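Local coordinates for protein beta sliding clamp (Caulobacter crescentus, PDB 5WCE) that forms a ring-shaped head-to-tail dimer around DNA and probably tethers DNA polymerases and other proteins to it, giving them processivity, at residues 105-110 / 114-119; 26-31 / 76-81; 19-24 / 38-43; 50-53 / 58-61; 235-238 / 243-246. One frame throughout, in Å; residues are numbered along the deposited sequence.

Contact 1: 105-110 / 114-119; sequences LVIQAG and FNLPVL
Leu105, Val106 and Ile107 run antiparallel to Leu116, Asn115 and Phe114, with the short strand axes 4.7 Å apart at closest and their directions 157° apart. This is the beta hairpin of strands 105-109 and 112-116, at one end of the five-stranded sheet in the N-terminal domain of the DNA-clamp fold. Leu105 with Leu116 and Ile107 with Phe114 are hydrogen-bonded pairs, and Val106 with Asn115 is the non-hydrogen-bonded pair between them. Of the four backbone bonds, Phe114 N to Ile107 O is the shortest at 2.7 Å. The bond from Leu105 N to Leu116 O, 2.9 Å long, is the most bent (138° at the hydrogen), where the pairing gives out. Beside the middle pair, Asn115 CA makes a CA-H...O contact with Leu105 O at 3.3 Å.

Leu105, Ile107, Phe114 and Leu116 share one face, which helix 78-87 partly covers through Leu81 and Ile84. With CG1 of Ile107 lying beside its own backbone N (chi1 -59°), CD1 swings across to Leu116 and sits 3.6 Å from Leu116 CD1. The Phe114 ring instead turns an edge to the backbone, its CD1 3.7 Å from Ile107 O, with that oxygen in the ring plane. Beyond this edge strand the sheet does not stop: Phe114 and Asn115 pair with a strand of the second subunit, whose Ala315 packs on Phe114, so the hairpin forms part of the dimer interface that closes the ring. Past the strand, Val118 points its side chain back at the first strand, CG1 3.8 Å from Leu105 CB.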
# COMPACT_ATOMS: atom_id res chain seq x y z
N LEU A 105 20.58 -22.64 -15.48
CA LEU A 105 20.61 -21.48 -16.40
C LEU A 105 21.65 -20.47 -15.87
O LEU A 105 21.60 -20.08 -14.70
CB LEU A 105 19.26 -20.81 -16.46
CG LEU A 105 19.18 -19.49 -17.21
CD1 LEU A 105 19.54 -19.69 -18.66
CD2 LEU A 105 17.83 -18.85 -17.08
N VAL A 106 22.56 -20.02 -16.71
CA VAL A 106 23.57 -19.03 -16.29
C VAL A 106 23.21 -17.65 -16.85
O VAL A 106 23.03 -17.51 -18.07
CB VAL A 106 24.99 -19.39 -16.75
CG1 VAL A 106 25.97 -18.31 -16.31
CG2 VAL A 106 25.39 -20.75 -16.18
N ILE A 107 23.08 -16.66 -15.96
CA ILE A 107 22.73 -15.30 -16.34
C ILE A 107 23.94 -14.52 -15.96
O ILE A 107 24.36 -14.52 -14.77
CB ILE A 107 21.49 -14.74 -15.60
CG1 ILE A 107 20.26 -15.61 -15.86
CG2 ILE A 107 21.21 -13.28 -15.97
CD1 ILE A 107 19.86 -16.40 -14.65
N GLN A 108 24.53 -13.86 -16.96
CA GLN A 108 25.70 -13.05 -16.71
C GLN A 108 25.54 -11.67 -17.33
O GLN A 108 25.09 -11.53 -18.48
CB GLN A 108 26.89 -13.74 -17.29
CG GLN A 108 28.14 -12.90 -17.13
CD GLN A 108 29.28 -13.75 -16.69
OE1 GLN A 108 29.45 -14.88 -17.20
NE2 GLN A 108 30.04 -13.26 -15.71
N ALA A 109 25.96 -10.67 -16.59
CA ALA A 109 25.93 -9.28 -17.01
C ALA A 109 26.85 -8.47 -16.14
O ALA A 109 26.71 -8.47 -14.92
CB ALA A 109 24.54 -8.73 -16.86
N GLY A 110 27.80 -7.80 -16.79
CA GLY A 110 28.81 -6.99 -16.11
C GLY A 110 29.60 -7.93 -15.26
O GLY A 110 30.07 -8.93 -15.73
N PHE A 114 24.61 -15.33 -12.20
CA PHE A 114 23.63 -16.11 -11.48
C PHE A 114 23.49 -17.50 -12.12
O PHE A 114 23.57 -17.63 -13.34
CB PHE A 114 22.29 -15.42 -11.48
CG PHE A 114 22.33 -14.02 -10.97
CD1 PHE A 114 22.80 -12.98 -11.77
CD2 PHE A 114 21.87 -13.72 -9.70
CE1 PHE A 114 22.88 -11.68 -11.30
CE2 PHE A 114 21.92 -12.41 -9.22
CZ PHE A 114 22.43 -11.40 -10.02
N ASN A 115 23.31 -18.51 -11.28
CA ASN A 115 23.00 -19.90 -11.75
C ASN A 115 21.66 -20.26 -11.11
O ASN A 115 21.52 -20.25 -9.87
CB ASN A 115 24.06 -20.89 -11.31
CG ASN A 115 25.49 -20.45 -11.68
OD1 ASN A 115 26.08 -20.98 -12.57
ND2 ASN A 115 26.03 -19.53 -10.99
N LEU A 116 20.64 -20.47 -11.95
CA LEU A 116 19.27 -20.71 -11.50
C LEU A 116 18.84 -22.12 -11.92
O LEU A 116 19.12 -22.54 -13.03
CB LEU A 116 18.32 -19.73 -12.15
CG LEU A 116 18.48 -18.26 -11.83
CD1 LEU A 116 17.26 -17.55 -12.40
CD2 LEU A 116 18.64 -18.06 -10.33
N PRO A 117 18.19 -22.86 -11.00
CA PRO A 117 17.77 -24.22 -11.34
C PRO A 117 16.66 -24.17 -12.40
O PRO A 117 15.87 -23.21 -12.49
CB PRO A 117 17.20 -24.77 -10.02
CG PRO A 117 16.68 -23.52 -9.33
CD PRO A 117 17.80 -22.52 -9.61
N VAL A 118 16.70 -25.18 -13.26
CA VAL A 118 15.76 -25.26 -14.40
C VAL A 118 14.85 -26.48 -14.26
O VAL A 118 15.16 -27.44 -13.52
CB VAL A 118 16.47 -25.29 -15.77
CG1 VAL A 118 17.22 -24.00 -16.01
CG2 VAL A 118 17.39 -26.50 -15.94
N LEU A 119 13.72 -26.42 -14.98
CA LEU A 119 12.92 -27.59 -15.17
C LEU A 119 12.72 -27.79 -16.69
O LEU A 119 12.67 -26.82 -17.46
CB LEU A 119 11.61 -27.48 -14.40
CG LEU A 119 11.76 -27.46 -12.86
CD1 LEU A 119 10.47 -26.99 -12.22
CD2 LEU A 119 12.16 -28.85 -12.31

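Contact 2: 26-31 / 76-81; sequences SVVERR and APAHTL
Val28 reaches with its whole isopropyl group from the loop after helix 14-25 to the start of helix 78-87, where it meets Ala78 and His79. Val28 CB lies 4.0 Å from His79 NE2 at the end of the imidazole. From there the side chain forks. CG1, set anti to the backbone N (chi1 177°), stays beside the imidazole, 3.9 Å from His79 NE2. CG2 takes the other direction and touches the methyl of Ala78, 4.1 Å from Ala78 CB; Ala53 of strand 48-54 packs on the same valine.

The arrangement belongs to the helix-on-sheet packing of the N-terminal domain in the beta clamp. Pro77 closes strand 72-77 and occupies the N-cap position, and its carbonyl oxygen accepts the Leu81 amide at 3.0 Å (Leu81 N to Pro77 O), which already makes a helical turn. Ala78 and His79 are therefore first-turn residues; Ala78 points its methyl at the loop, and the His79 ring reaches it.

The Val28 and His79 side chains pass each other in opposite directions, which carries the imidazole on to the valine's own backbone. There His79 NE2 donates a weak hydrogen bond to Val28 O, 3.3 Å long and bent to 132° at the hydrogen, with the oxygen at the ring edge near its plane. The other ring nitrogen, ND1, is hydrogen-bonded to Gln25, so in this conformer, one of two modelled for His79, both ring nitrogens have a partner, the one at NE2 weakly bound. Next to Val28, Glu29 turns away and forms a salt bridge with Lys211 of helix 210-220.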
# COMPACT_ATOMS: atom_id res chain seq x y z
N SER A 26 3.48 -11.56 -14.46
CA SER A 26 2.21 -11.20 -13.75
C SER A 26 1.23 -12.36 -13.55
O SER A 26 0.52 -12.38 -12.55
CB SER A 26 1.46 -10.07 -14.53
OG SER A 26 2.34 -9.00 -14.84
N VAL A 27 1.17 -13.32 -14.48
CA VAL A 27 0.23 -14.42 -14.36
C VAL A 27 0.61 -15.39 -13.28
O VAL A 27 -0.25 -16.14 -12.78
CB VAL A 27 0.02 -15.20 -15.71
CG1 VAL A 27 1.23 -16.01 -16.11
CG2 VAL A 27 -1.22 -16.15 -15.65
N VAL A 28 1.89 -15.42 -12.91
CA VAL A 28 2.36 -16.45 -11.99
C VAL A 28 1.91 -16.11 -10.58
O VAL A 28 2.21 -15.05 -10.07
CB VAL A 28 3.89 -16.60 -12.06
CG1 VAL A 28 4.42 -17.62 -11.06
CG2 VAL A 28 4.29 -16.95 -13.48
N GLU A 29 1.18 -17.03 -9.97
CA GLU A 29 0.68 -16.85 -8.61
C GLU A 29 1.84 -16.88 -7.60
O GLU A 29 2.70 -17.74 -7.71
CB GLU A 29 -0.28 -18.00 -8.27
CG GLU A 29 -1.61 -17.97 -9.04
CD GLU A 29 -2.54 -16.86 -8.59
OE1 GLU A 29 -2.37 -16.40 -7.45
OE2 GLU A 29 -3.45 -16.43 -9.35
N ARG A 30 1.83 -15.97 -6.62
CA ARG A 30 2.83 -16.01 -5.52
C ARG A 30 2.75 -17.33 -4.79
O ARG A 30 3.77 -18.00 -4.59
CB ARG A 30 2.59 -14.87 -4.52
N ARG A 31 1.51 -17.72 -4.45
CA ARG A 31 1.25 -18.86 -3.57
C ARG A 31 1.04 -20.20 -4.33
O ARG A 31 0.33 -21.11 -3.86
CB ARG A 31 0.04 -18.52 -2.66
N ALA A 76 12.65 -21.55 -16.31
CA ALA A 76 13.38 -20.99 -15.18
C ALA A 76 12.44 -20.13 -14.32
O ALA A 76 11.43 -19.62 -14.85
CB ALA A 76 14.56 -20.16 -15.72
N PRO A 77 12.75 -19.96 -13.01
CA PRO A 77 11.85 -19.28 -12.10
C PRO A 77 11.53 -17.83 -12.52
O PRO A 77 12.41 -17.02 -12.77
CB PRO A 77 12.56 -19.35 -10.73
CG PRO A 77 13.59 -20.38 -10.88
CD PRO A 77 13.95 -20.47 -12.32
N ALA A 78 10.25 -17.54 -12.58
CA ALA A 78 9.80 -16.32 -13.24
C ALA A 78 10.07 -15.04 -12.45
O ALA A 78 10.73 -14.13 -12.97
CB ALA A 78 8.33 -16.43 -13.54
N HIS A 79 9.57 -14.96 -11.23
CA HIS A 79 9.76 -13.76 -10.40
C HIS A 79 11.26 -13.53 -10.12
O HIS A 79 11.75 -12.41 -10.18
CB HIS A 79 8.96 -13.84 -9.07
CG HIS A 79 7.45 -13.91 -9.23
ND1 HIS A 79 6.73 -13.06 -10.05
CD2 HIS A 79 6.53 -14.69 -8.61
CE1 HIS A 79 5.44 -13.36 -9.97
NE2 HIS A 79 5.28 -14.34 -9.10
N THR A 80 11.98 -14.60 -9.83
CA THR A 80 13.41 -14.48 -9.56
C THR A 80 14.19 -13.96 -10.78
O THR A 80 15.04 -13.03 -10.66
CB THR A 80 13.98 -15.82 -9.10
OG1 THR A 80 13.32 -16.20 -7.88
CG2 THR A 80 15.50 -15.76 -8.91
N LEU A 81 13.91 -14.53 -11.94
CA LEU A 81 14.50 -13.99 -13.15
C LEU A 81 14.16 -12.52 -13.36
O LEU A 81 15.07 -11.72 -13.63
CB LEU A 81 14.09 -14.80 -14.37
CG LEU A 81 14.84 -14.49 -15.66
CD1 LEU A 81 16.33 -14.52 -15.52
CD2 LEU A 81 14.46 -15.48 -16.76

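Contact 3: 19-24 / 38-43; sequences KALGHV and SNILLS
Val24, in the last turn of helix 14-25, lies over Ile40 at the start of strand 39-45 with their CA atoms 8.0 Å apart, a spacing that side chains alone bridge. The helix backbone closes its own bonds, such as Val24 N to Ala20 O at 3.1 Å, while Ile40 uses its backbone to pair with Ala76 of strand 72-77, its neighbour in the sheet.

Ile40 does the reaching. Its CG1 lies beside the backbone N and the chain then runs extended (chi2 164°), so CD1 reaches to the helix. There the one methyl meets two residues three positions apart on the same side of the helix: Leu21 CD2 is 3.6 Å from Ile40 CD1, and Val24 CG2 is likewise 3.6 Å from it. Val24 CG2 also rests against the stem, 3.9 Å from Ile40 CG1. The leucine side chain crosses the isoleucine at about a right angle. Val24 points its CB at the strand, with CG1 beside the backbone N (chi1 -55°), which leaves CG2 between the N and the carbonyl carbon, facing Ile40.

Packing of this kind, an amphipathic helix laid on one face of an antiparallel sheet, builds each domain of the DNA-clamp fold. Phe51 of the neighbouring strand fills in beside Leu21 and Val24, and Leu21 continues into Tyr82 and Val85 of helix 78-87. Leu41, the next residue along the strand, turns to the other face and packs on Phe124.

No polar atom takes part across the two segments. At this point the helix rests on the sheet by the fit of methyl groups and the exclusion of water, which sets no bond direction.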
# COMPACT_ATOMS: atom_id res chain seq x y z
N LYS A 19 11.35 -5.97 -20.32
CA LYS A 19 10.01 -5.66 -20.85
C LYS A 19 9.19 -6.93 -21.02
O LYS A 19 8.03 -7.03 -20.56
CB LYS A 19 10.13 -4.86 -22.14
CG LYS A 19 8.81 -4.55 -22.86
CD LYS A 19 9.03 -3.61 -24.04
CE LYS A 19 8.18 -3.96 -25.25
NZ LYS A 19 8.23 -2.78 -26.18
N ALA A 20 9.81 -7.94 -21.63
CA ALA A 20 9.18 -9.25 -21.80
C ALA A 20 8.86 -9.99 -20.51
O ALA A 20 7.74 -10.54 -20.33
CB ALA A 20 10.00 -10.12 -22.72
N LEU A 21 9.86 -10.05 -19.62
CA LEU A 21 9.69 -10.66 -18.33
C LEU A 21 8.55 -10.00 -17.53
O LEU A 21 7.71 -10.71 -16.96
CB LEU A 21 10.96 -10.61 -17.51
CG LEU A 21 12.11 -11.53 -17.95
CD1 LEU A 21 13.41 -11.23 -17.20
CD2 LEU A 21 11.78 -12.99 -17.81
N GLY A 22 8.53 -8.67 -17.54
CA GLY A 22 7.52 -7.90 -16.84
C GLY A 22 6.12 -8.19 -17.38
O GLY A 22 5.20 -8.34 -16.64
N HIS A 23 5.99 -8.29 -18.69
CA HIS A 23 4.72 -8.66 -19.27
C HIS A 23 4.19 -10.05 -18.90
O HIS A 23 2.98 -10.20 -18.70
CB HIS A 23 4.79 -8.62 -20.79
CG HIS A 23 4.77 -7.25 -21.36
ND1 HIS A 23 5.26 -6.96 -22.61
CD2 HIS A 23 4.29 -6.08 -20.87
CE1 HIS A 23 5.13 -5.66 -22.85
NE2 HIS A 23 4.52 -5.12 -21.82
N VAL A 24 5.04 -11.07 -18.90
CA VAL A 24 4.55 -12.42 -18.68
C VAL A 24 4.48 -12.84 -17.20
O VAL A 24 3.66 -13.67 -16.84
CB VAL A 24 5.34 -13.52 -19.45
CG1 VAL A 24 5.37 -13.19 -20.94
CG2 VAL A 24 6.73 -13.74 -18.86
N SER A 38 5.66 -21.98 -11.48
CA SER A 38 6.41 -20.80 -11.09
C SER A 38 7.41 -20.38 -12.16
O SER A 38 8.02 -19.33 -12.01
CB SER A 38 7.19 -21.07 -9.77
OG SER A 38 6.24 -21.00 -8.72
N ASN A 39 7.58 -21.18 -13.22
CA ASN A 39 8.59 -20.92 -14.22
C ASN A 39 8.11 -20.23 -15.47
O ASN A 39 6.88 -20.27 -15.83
CB ASN A 39 9.35 -22.20 -14.58
CG ASN A 39 10.32 -22.63 -13.48
OD1 ASN A 39 10.29 -22.08 -12.39
ND2 ASN A 39 11.17 -23.63 -13.76
N ILE A 40 9.07 -19.59 -16.15
CA ILE A 40 8.87 -19.09 -17.51
C ILE A 40 9.51 -20.07 -18.47
O ILE A 40 10.62 -20.53 -18.25
CB ILE A 40 9.44 -17.66 -17.71
CG1 ILE A 40 8.57 -16.64 -17.01
CG2 ILE A 40 9.53 -17.26 -19.18
CD1 ILE A 40 9.20 -15.25 -16.80
N LEU A 41 8.80 -20.41 -19.53
CA LEU A 41 9.35 -21.12 -20.69
C LEU A 41 10.07 -20.11 -21.60
O LEU A 41 9.45 -19.16 -22.13
CB LEU A 41 8.23 -21.79 -21.48
CG LEU A 41 8.67 -22.48 -22.80
CD1 LEU A 41 9.61 -23.64 -22.52
CD2 LEU A 41 7.41 -22.90 -23.54
N LEU A 42 11.40 -20.29 -21.74
CA LEU A 42 12.26 -19.46 -22.56
C LEU A 42 12.54 -20.28 -23.83
O LEU A 42 12.98 -21.41 -23.75
CB LEU A 42 13.56 -19.14 -21.83
CG LEU A 42 13.41 -18.31 -20.55
CD1 LEU A 42 14.78 -18.22 -19.87
CD2 LEU A 42 12.93 -16.91 -20.83
N SER A 43 12.24 -19.70 -24.98
CA SER A 43 12.44 -20.42 -26.21
C SER A 43 13.21 -19.52 -27.19
O SER A 43 12.69 -18.50 -27.66
CB SER A 43 11.07 -20.88 -26.73
OG SER A 43 11.23 -21.50 -28.00

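Contact 4: 50-53 / 58-61; sequences SFSA and MEII
Ser52 and Ala53 of strand 48-54 pair with Ile61 and Ile60 of strand 58-65 in an antiparallel beta hairpin, the short axes 4.8 Å apart at closest and 161° apart in direction. The hairpin sits inside the eight-stranded sheet that runs from the N-terminal into the central domain.

Phe51 offers only its backbone: its oxygen takes a CA-H...O contact from Ile61 CA at 3.1 Å, while the ring leads away to Leu17 on helix 14-25. Ser52 comes next, opposite Ile61 in a non-hydrogen-bonded pair with CA atoms 4.4 Å apart. Its hydroxyl is anti to the backbone N (chi1 170°), which lays it along the strand toward Glu59. There Ser52 OG lies 3.5 Å from Glu59 OE1 and 3.6 Å from the CG of that glutamate, whose extended chain lies alongside the serine and packs against Met127 of a loop. With an alanine at Glu59, Ser52 OG would probably lose both its carboxylate neighbour and the methylene beside it, and a gap would open next to Met127.

Ala53 carries the two backbone hydrogen bonds of the contact. Ala53 N donates to Ile60 O at 2.9 Å (164° at the hydrogen), and the return bond from Ile60 N to Ala53 O matches it in length at 2.9 Å; both donors approach nearly along the C=O axis. The Ala53 methyl is turned to the same face as Ile60, where Val27 covers it. Its carbonyl oxygen has a further neighbour, the CA-H of Glu59, with Glu59 CA 3.3 Å from Ala53 O.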
# COMPACT_ATOMS: atom_id res chain seq x y z
N SER A 50 11.44 -16.07 -27.05
CA SER A 50 10.04 -16.16 -26.67
C SER A 50 9.92 -16.51 -25.20
O SER A 50 10.79 -17.18 -24.63
CB SER A 50 9.28 -17.17 -27.51
OG SER A 50 9.32 -16.76 -28.88
N PHE A 51 8.83 -16.02 -24.60
CA PHE A 51 8.62 -16.08 -23.14
C PHE A 51 7.21 -16.53 -22.97
O PHE A 51 6.33 -16.00 -23.71
CB PHE A 51 8.75 -14.72 -22.52
CG PHE A 51 10.11 -14.08 -22.63
CD1 PHE A 51 10.48 -13.38 -23.79
CD2 PHE A 51 10.95 -14.08 -21.56
CE1 PHE A 51 11.71 -12.73 -23.87
CE2 PHE A 51 12.18 -13.43 -21.63
CZ PHE A 51 12.56 -12.77 -22.79
N SER A 52 6.96 -17.53 -22.14
CA SER A 52 5.60 -18.00 -21.85
C SER A 52 5.46 -18.25 -20.34
O SER A 52 6.37 -18.77 -19.69
CB SER A 52 5.32 -19.24 -22.71
OG SER A 52 4.13 -19.83 -22.30
N ALA A 53 4.33 -17.83 -19.77
CA ALA A 53 3.99 -18.19 -18.41
C ALA A 53 2.52 -18.50 -18.33
O ALA A 53 1.72 -18.01 -19.14
CB ALA A 53 4.38 -17.08 -17.46
N MET A 58 -4.91 -19.42 -17.95
CA MET A 58 -4.47 -18.53 -18.97
C MET A 58 -2.95 -18.58 -19.16
O MET A 58 -2.22 -19.04 -18.25
CB MET A 58 -4.89 -17.13 -18.67
CG MET A 58 -4.09 -16.45 -17.56
SD MET A 58 -4.85 -14.94 -16.91
CE MET A 58 -6.03 -15.83 -15.93
N GLU A 59 -2.55 -18.15 -20.35
CA GLU A 59 -1.14 -18.16 -20.74
C GLU A 59 -0.81 -16.80 -21.28
O GLU A 59 -1.55 -16.28 -22.16
CB GLU A 59 -0.89 -19.20 -21.82
CG GLU A 59 0.55 -19.24 -22.36
CD GLU A 59 0.62 -20.05 -23.63
OE1 GLU A 59 1.09 -21.17 -23.55
OE2 GLU A 59 0.10 -19.58 -24.66
N ILE A 60 0.29 -16.22 -20.84
CA ILE A 60 0.79 -15.00 -21.46
C ILE A 60 2.07 -15.38 -22.19
O ILE A 60 2.92 -16.09 -21.60
CB ILE A 60 1.11 -13.89 -20.45
CG1 ILE A 60 -0.09 -13.60 -19.52
CG2 ILE A 60 1.51 -12.65 -21.18
CD1 ILE A 60 0.14 -12.51 -18.46
N ILE A 61 2.19 -14.90 -23.43
CA ILE A 61 3.41 -15.09 -24.25
C ILE A 61 3.93 -13.72 -24.64
O ILE A 61 3.14 -12.73 -24.77
CB ILE A 61 3.16 -15.99 -25.49
CG1 ILE A 61 2.60 -17.36 -25.05
CG2 ILE A 61 4.43 -16.27 -26.29
CD1 ILE A 61 2.43 -18.37 -26.18

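Contact 5: 235-238 / 243-246; sequences KVRF and AALT
Arg237 and Phe238 lie opposite Thr246 and Leu245 in the antiparallel hairpin of strands 235-240 and 243-248. Backbone bonds tie the hydrogen-bonded pair in both directions: Phe238 N to Leu245 O and Leu245 N to Phe238 O, each 2.8 Å and nearly straight. The same carbonyls also take CA-H...O contacts, as from Ala244 CA to Phe238 O at 3.2 Å.

Apolar contact lies on the Phe238 face, where the ring and Leu245 stand side by side, pointing the same way, with Phe238 CD2 4.1 Å from Leu245 CD1.

The opposite face belongs to Arg237. Its chain leaves anti to the backbone N (chi1 -173°) and stays extended to NE, passing Thr246 with CD 3.4 Å from Thr246 OG1. The guanidinium then lays one face over the methyl of Ala244, Arg237 NH2 being 3.5 Å from Ala244 CB, while NH1 makes a salt bridge with Glu239 and a hydrogen bond to Gln230. An alanine here is likely to leave Glu239 without its positive mate and uncover Ala244 and Thr246.

Helix 210-220 covers Phe238 and Leu245 through Thr212 and Ala216, with strand 226-231 on one side of the hairpin and strand 58-65 on the other.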
# COMPACT_ATOMS: atom_id res chain seq x y z
N LYS A 235 -12.42 -20.70 -25.55
CA LYS A 235 -11.19 -19.87 -25.40
C LYS A 235 -11.38 -18.47 -25.87
O LYS A 235 -12.22 -18.18 -26.73
CB LYS A 235 -10.02 -20.45 -26.19
CG LYS A 235 -9.61 -21.83 -25.74
CD LYS A 235 -8.15 -22.06 -25.77
CE LYS A 235 -7.74 -23.03 -24.67
NZ LYS A 235 -7.69 -24.35 -25.22
N VAL A 236 -10.56 -17.60 -25.32
CA VAL A 236 -10.44 -16.23 -25.78
C VAL A 236 -8.95 -15.92 -25.89
O VAL A 236 -8.13 -16.45 -25.12
CB VAL A 236 -11.24 -15.28 -24.86
CG1 VAL A 236 -10.72 -15.24 -23.46
CG2 VAL A 236 -11.20 -13.87 -25.37
N ARG A 237 -8.58 -15.14 -26.90
CA ARG A 237 -7.19 -14.71 -27.11
C ARG A 237 -7.15 -13.23 -27.42
O ARG A 237 -7.87 -12.73 -28.30
CB ARG A 237 -6.53 -15.53 -28.19
CG ARG A 237 -5.03 -15.29 -28.38
CD ARG A 237 -4.45 -16.37 -29.25
NE ARG A 237 -3.02 -16.20 -29.42
CZ ARG A 237 -2.44 -15.36 -30.26
NH1 ARG A 237 -3.16 -14.63 -31.12
NH2 ARG A 237 -1.10 -15.34 -30.32
N PHE A 238 -6.29 -12.52 -26.70
CA PHE A 238 -6.03 -11.12 -26.93
C PHE A 238 -4.59 -11.05 -27.44
O PHE A 238 -3.67 -11.56 -26.77
CB PHE A 238 -6.11 -10.33 -25.66
CG PHE A 238 -7.41 -10.40 -24.94
CD1 PHE A 238 -8.37 -9.41 -25.14
CD2 PHE A 238 -7.64 -11.39 -23.96
CE1 PHE A 238 -9.57 -9.44 -24.47
CE2 PHE A 238 -8.85 -11.41 -23.28
CZ PHE A 238 -9.80 -10.43 -23.54
N ALA A 243 3.07 -9.37 -27.48
CA ALA A 243 2.53 -10.09 -26.38
C ALA A 243 1.13 -10.65 -26.75
O ALA A 243 0.41 -10.07 -27.62
CB ALA A 243 2.46 -9.19 -25.18
N ALA A 244 0.75 -11.78 -26.14
CA ALA A 244 -0.61 -12.37 -26.35
C ALA A 244 -1.08 -13.06 -25.08
O ALA A 244 -0.27 -13.60 -24.29
CB ALA A 244 -0.59 -13.34 -27.51
N LEU A 245 -2.37 -13.01 -24.81
CA LEU A 245 -2.93 -13.66 -23.64
C LEU A 245 -4.00 -14.61 -24.15
O LEU A 245 -4.95 -14.16 -24.81
CB LEU A 245 -3.50 -12.59 -22.72
CG LEU A 245 -4.07 -12.92 -21.35
CD1 LEU A 245 -4.92 -11.73 -20.88
CD2 LEU A 245 -4.95 -14.11 -21.30
N THR A 246 -3.83 -15.91 -23.92
CA THR A 246 -4.83 -16.90 -24.31
C THR A 246 -5.43 -17.47 -23.03
O THR A 246 -4.69 -17.82 -22.09
CB THR A 246 -4.20 -18.02 -25.16
OG1 THR A 246 -3.43 -17.47 -26.22
CG2 THR A 246 -5.26 -18.93 -25.69

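Overall arrangement
Contacts 2 to 5 all reach one eight-stranded sheet that crosses from the N-terminal into the central domain. Contacts 3 and 4, with centres about 6 Å apart, share the junction of strands 39-45 and 48-54. Contact 5 lies about 10 Å from contact 4 between centres, and strands 58-65 and 243-248 join them there: Glu59 N is 2.8 Å from Thr246 O, a probable hydrogen bond across the domain boundary. Contact 2 encloses contact 4 along the chain and touches it through Val27 and Val28. Contact 1 belongs to a separate sheet, packed against contact 2 through Ile107 and Leu81. Contact 1 faces the second subunit and is the farthest from contact 5, about 29 Å between centres.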